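Local coordinates for protein ribonucleoside-diphosphate reductase (Pseudomonas aeruginosa, PDB 5IM3) that probably reduces ribonucleoside diphosphates to the deoxyribonucleotides needed for DNA synthesis, and binds dATP as an allosteric nucleotide, at residues A[847-851]-A[852-856]; A[839-842]-A[843-846]. All blocks are in the same frame, centred on the assembly; numbering follows the deposited sequence.

Interaction 1. Residues A[847-851]-A[852-856]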
loop_
_atom_site.group_PDB
_atom_site.type_symbol
_atom_site.label_atom_id
_atom_site.label_comp_id
_atom_site.label_asym_id
_atom_site.label_seq_id
_atom_site.Cartn_x
_atom_site.Cartn_y
_atom_site.Cartn_z
ATOM N N LEU A 847 34.044 18.215 4.131
ATOM C CA LEU A 847 34.975 18.108 3.012
ATOM C C LEU A 847 34.883 16.752 2.331
ATOM O O LEU A 847 35.105 16.655 1.119
ATOM C CB LEU A 847 36.402 18.359 3.496
ATOM C CG LEU A 847 37.507 18.171 2.451
ATOM C CD1 LEU A 847 37.335 19.147 1.301
ATOM C CD2 LEU A 847 38.871 18.332 3.103
ATOM N N TYR A 848 34.569 15.699 3.080
ATOM C CA TYR A 848 34.465 14.354 2.538
ATOM C C TYR A 848 33.024 13.867 2.504
ATOM O O TYR A 848 32.754 12.669 2.572
ATOM C CB TYR A 848 35.373 13.407 3.311
ATOM C CG TYR A 848 36.808 13.721 2.989
ATOM C CD1 TYR A 848 37.421 13.163 1.887
ATOM C CD2 TYR A 848 37.527 14.626 3.747
ATOM C CE1 TYR A 848 38.720 13.468 1.567
ATOM C CE2 TYR A 848 38.825 14.935 3.435
ATOM C CZ TYR A 848 39.420 14.357 2.342
ATOM O OH TYR A 848 40.723 14.661 2.022
ATOM N N ALA A 849 32.093 14.804 2.360
ATOM C CA ALA A 849 30.729 14.434 2.051
ATOM C C ALA A 849 30.699 13.740 0.699
ATOM O O ALA A 849 31.454 14.080 -0.213
ATOM C CB ALA A 849 29.832 15.667 2.042
ATOM N N THR A 850 29.840 12.737 0.590
ATOM C CA THR A 850 29.718 11.921 -0.603
ATOM C C THR A 850 28.655 12.509 -1.542
ATOM O O THR A 850 27.964 13.474 -1.211
ATOM C CB THR A 850 29.459 10.475 -0.159
ATOM O OG1 THR A 850 30.699 9.758 -0.171
ATOM C CG2 THR A 850 28.439 9.756 -1.021
ATOM N N ALA A 851 28.551 11.947 -2.748
ATOM C CA ALA A 851 27.649 12.489 -3.761
ATOM C C ALA A 851 26.208 12.591 -3.269
ATOM O O ALA A 851 25.512 13.565 -3.567
ATOM C CB ALA A 851 27.716 11.626 -5.018
ATOM N N PHE A 852 25.731 11.587 -2.526
ATOM C CA PHE A 852 24.341 11.593 -2.084
ATOM C C PHE A 852 24.113 12.390 -0.807
ATOM O O PHE A 852 22.958 12.545 -0.399
ATOM C CB PHE A 852 23.838 10.163 -1.884
ATOM C CG PHE A 852 23.246 9.565 -3.124
ATOM C CD1 PHE A 852 22.078 10.078 -3.658
ATOM C CD2 PHE A 852 23.853 8.495 -3.755
ATOM C CE1 PHE A 852 21.526 9.543 -4.798
ATOM C CE2 PHE A 852 23.305 7.950 -4.898
ATOM C CZ PHE A 852 22.141 8.475 -5.421
ATOM N N GLU A 853 25.169 12.898 -0.170
ATOM C CA GLU A 853 25.016 13.772 0.990
ATOM C C GLU A 853 25.571 15.165 0.714
ATOM O O GLU A 853 25.879 15.907 1.647
ATOM C CB GLU A 853 25.663 13.150 2.235
ATOM C CG GLU A 853 26.926 12.334 1.989
ATOM C CD GLU A 853 27.183 11.283 3.048
ATOM O OE1 GLU A 853 26.206 10.725 3.596
ATOM O OE2 GLU A 853 28.363 10.995 3.316
ATOM N N VAL A 854 25.698 15.533 -0.560
ATOM C CA VAL A 854 25.869 16.919 -0.982
ATOM C C VAL A 854 24.563 17.360 -1.625
ATOM O O VAL A 854 24.041 16.676 -2.516
ATOM C CB VAL A 854 27.042 17.086 -1.966
ATOM C CG1 VAL A 854 27.132 18.534 -2.440
ATOM C CG2 VAL A 854 28.353 16.666 -1.320
ATOM N N GLU A 855 24.037 18.498 -1.182
ATOM C CA GLU A 855 22.784 18.988 -1.734
ATOM C C GLU A 855 22.946 19.284 -3.219
ATOM O O GLU A 855 23.973 19.810 -3.660
ATOM C CB GLU A 855 22.323 20.235 -0.986
ATOM C CG GLU A 855 22.016 19.986 0.478
ATOM C CD GLU A 855 21.424 21.200 1.153
ATOM O OE1 GLU A 855 20.408 21.718 0.642
ATOM O OE2 GLU A 855 21.974 21.643 2.184
ATOM N N THR A 856 21.917 18.934 -3.991
ATOM C CA THR A 856 22.004 19.026 -5.444
ATOM C C THR A 856 22.243 20.456 -5.908
ATOM O O THR A 856 22.863 20.672 -6.954
ATOM C CB THR A 856 20.723 18.466 -6.065
ATOM O OG1 THR A 856 20.447 17.178 -5.500
ATOM C CG2 THR A 856 20.863 18.323 -7.574
HETATM O O HOH W 1 30.813 11.007 4.088
#
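The carboxylate of Glu853 lies beside Thr850, its OE2 3.7 Å from Thr850 CB, while the ring of Phe852 meets the Ala851 carbonyl carbon obliquely and reaches outward to Arg907 and Leu909 of strand 906-909. These groups sit on a type I beta turn, Thr850 to Glu853, in the loop joining helix 842-847 to helix 856-866 of the reductase barrel domain. The turn is closed by Glu853 N, which donates to Thr850 O at 3.0 Å.

Glu853 then folds back over the turn: chi1 of 35° sets CG between its own backbone N and carbonyl carbon, and this brings CG to 3.3 Å from Thr850 N. From there the extended chain carries OE2 to Ser833 OG and to a water that bridges Glu853 OE2 (2.6 Å) and Tyr848 O (3.0 Å); Tyr848 O also accepts from Asn791. The apolar contact of the turn is that of Val854 CG2, beside its own backbone N, with Ala849 CB at 3.8 Å. The same methyl makes a close approach to a carbonyl oxygen, Val854 CG2 lying 3.2 Å from Thr850 O.

Interaction 2. Residues A[839-842]-A[843-846]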
loop_
_atom_site.group_PDB
_atom_site.type_symbol
_atom_site.label_atom_id
_atom_site.label_comp_id
_atom_site.label_asym_id
_atom_site.label_seq_id
_atom_site.Cartn_x
_atom_site.Cartn_y
_atom_site.Cartn_z
ATOM N N ARG A 839 34.268 10.979 16.028
ATOM C CA ARG A 839 35.656 11.398 16.183
ATOM C C ARG A 839 36.134 12.327 15.074
ATOM O O ARG A 839 37.107 13.060 15.280
ATOM C CB ARG A 839 36.561 10.172 16.254
ATOM C CG ARG A 839 36.452 9.416 17.571
ATOM C CD ARG A 839 37.173 8.092 17.487
ATOM N NE ARG A 839 38.600 8.273 17.228
ATOM C CZ ARG A 839 39.325 7.512 16.414
ATOM N NH1 ARG A 839 38.770 6.506 15.748
ATOM N NH2 ARG A 839 40.617 7.768 16.252
ATOM N N ILE A 840 35.489 12.322 13.917
ATOM C CA ILE A 840 35.930 13.175 12.811
ATOM C C ILE A 840 35.345 14.573 13.003
ATOM O O ILE A 840 34.124 14.703 13.182
ATOM C CB ILE A 840 35.510 12.581 11.472
ATOM C CG1 ILE A 840 36.476 11.453 11.099
ATOM C CG2 ILE A 840 35.485 13.650 10.370
ATOM C CD1 ILE A 840 36.291 10.928 9.665
ATOM N N PRO A 841 36.160 15.626 12.971
ATOM C CA PRO A 841 35.618 16.977 13.152
ATOM C C PRO A 841 34.733 17.390 11.987
ATOM O O PRO A 841 34.775 16.816 10.897
ATOM C CB PRO A 841 36.870 17.857 13.245
ATOM C CG PRO A 841 37.931 17.083 12.543
ATOM C CD PRO A 841 37.623 15.639 12.801
ATOM N N GLN A 842 33.921 18.420 12.237
ATOM C CA GLN A 842 32.884 18.795 11.282
ATOM C C GLN A 842 33.473 19.313 9.976
ATOM O O GLN A 842 32.845 19.170 8.921
ATOM C CB GLN A 842 31.957 19.844 11.899
ATOM C CG GLN A 842 30.675 20.082 11.109
ATOM C CD GLN A 842 29.792 18.849 11.036
ATOM O OE1 GLN A 842 29.704 18.077 11.991
ATOM N NE2 GLN A 842 29.136 18.657 9.896
ATOM N N ASP A 843 34.667 19.911 10.018
ATOM C CA ASP A 843 35.279 20.404 8.787
ATOM C C ASP A 843 35.608 19.262 7.833
ATOM O O ASP A 843 35.559 19.443 6.609
ATOM C CB ASP A 843 36.541 21.205 9.104
ATOM C CG ASP A 843 37.639 20.349 9.698
ATOM O OD1 ASP A 843 37.342 19.552 10.612
ATOM O OD2 ASP A 843 38.797 20.470 9.244
ATOM N N LEU A 844 35.947 18.085 8.366
ATOM C CA LEU A 844 36.210 16.929 7.516
ATOM C C LEU A 844 34.934 16.191 7.139
ATOM O O LEU A 844 34.871 15.590 6.063
ATOM C CB LEU A 844 37.184 15.973 8.210
ATOM C CG LEU A 844 38.661 16.137 7.840
ATOM C CD1 LEU A 844 39.080 17.599 7.867
ATOM C CD2 LEU A 844 39.540 15.315 8.782
ATOM N N LYS A 845 33.915 16.212 8.002
ATOM C CA LYS A 845 32.626 15.648 7.617
ATOM C C LYS A 845 32.072 16.356 6.386
ATOM O O LYS A 845 31.455 15.724 5.520
ATOM C CB LYS A 845 31.635 15.743 8.779
ATOM C CG LYS A 845 31.884 14.759 9.914
ATOM C CD LYS A 845 30.725 14.766 10.900
ATOM C CE LYS A 845 30.816 13.617 11.885
ATOM N NZ LYS A 845 31.972 13.767 12.806
ATOM N N ASP A 846 32.293 17.669 6.288
ATOM C CA ASP A 846 31.827 18.430 5.134
ATOM C C ASP A 846 32.726 18.212 3.922
ATOM O O ASP A 846 32.234 18.038 2.801
ATOM C CB ASP A 846 31.763 19.918 5.482
ATOM C CG ASP A 846 30.795 20.211 6.611
ATOM O OD1 ASP A 846 29.813 19.451 6.759
ATOM O OD2 ASP A 846 31.012 21.197 7.349
#
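Pro841 and Lys845 are joined by the backbone bond that starts the helix: Lys845 N donates to Pro841 O at 3.1 Å. Leu844 N makes a weak second bond to the same oxygen, which therefore serves two amides. One residue further on, Asp846 N donates to Gln842 O.

Among the polar side chains, Gln842 NE2 reaches along the first turn to Asp846 OD1 in a weak bond of 3.3 Å, amide and carboxylate planes being 60° apart. Gln842 CG stands anti to the backbone N (chi1 -167°), and a bend at chi2 turns the amide back toward the helix, with OE1 resting 3.6 Å from Lys845 CD. The Lys845 chain runs back over the start of the helix until NZ meets Ile840 O; the modelled 2.4 Å is too short to trust as a length, but Ile837 O is a further acceptor for the same ammonium.

This is the N-terminal turn of helix 842-847, with Pro841 at the N-cap. Asp843, early in that turn, would be expected to interact favourably with the helix dipole. Its OD2 forms a salt bridge with Arg816, and its other carboxylate oxygen, OD1, is set against the proline ring, 3.2 Å from Pro841 CB.

The apolar contacts are made by Ile840, Leu844 and the Lys845 methylenes. Ile840 CG2 packs on Leu844 CB at 3.6 Å, the two chains crossing at about a right angle, and touches Lys845 CG at 3.8 Å. Ile840 and Leu844 both continue onto Leu813 of helix 807-815.

In the fold
The two contacts follow one another along the chain, about 13 Å apart between centres: interaction 2 starts helix 842-847, and interaction 1 makes the turn that leads from it toward helix 856-866. Their centres lie about 17 Å (interaction 1) and 25 Å (interaction 2) from the chain centre. Both are partly buried: interaction 1 has three of six touching residues buried and none exposed, interaction 2 two of seven buried and two exposed. Interaction 1 combines a turn bond with small apolar groups and a carboxylate oxygen held by water and a serine. Interaction 2 relies on successive helical amides and on charged or amide side chains, with an apolar underside toward helix 807-815; its Arg839 also packs on Asp47 of the second subunit.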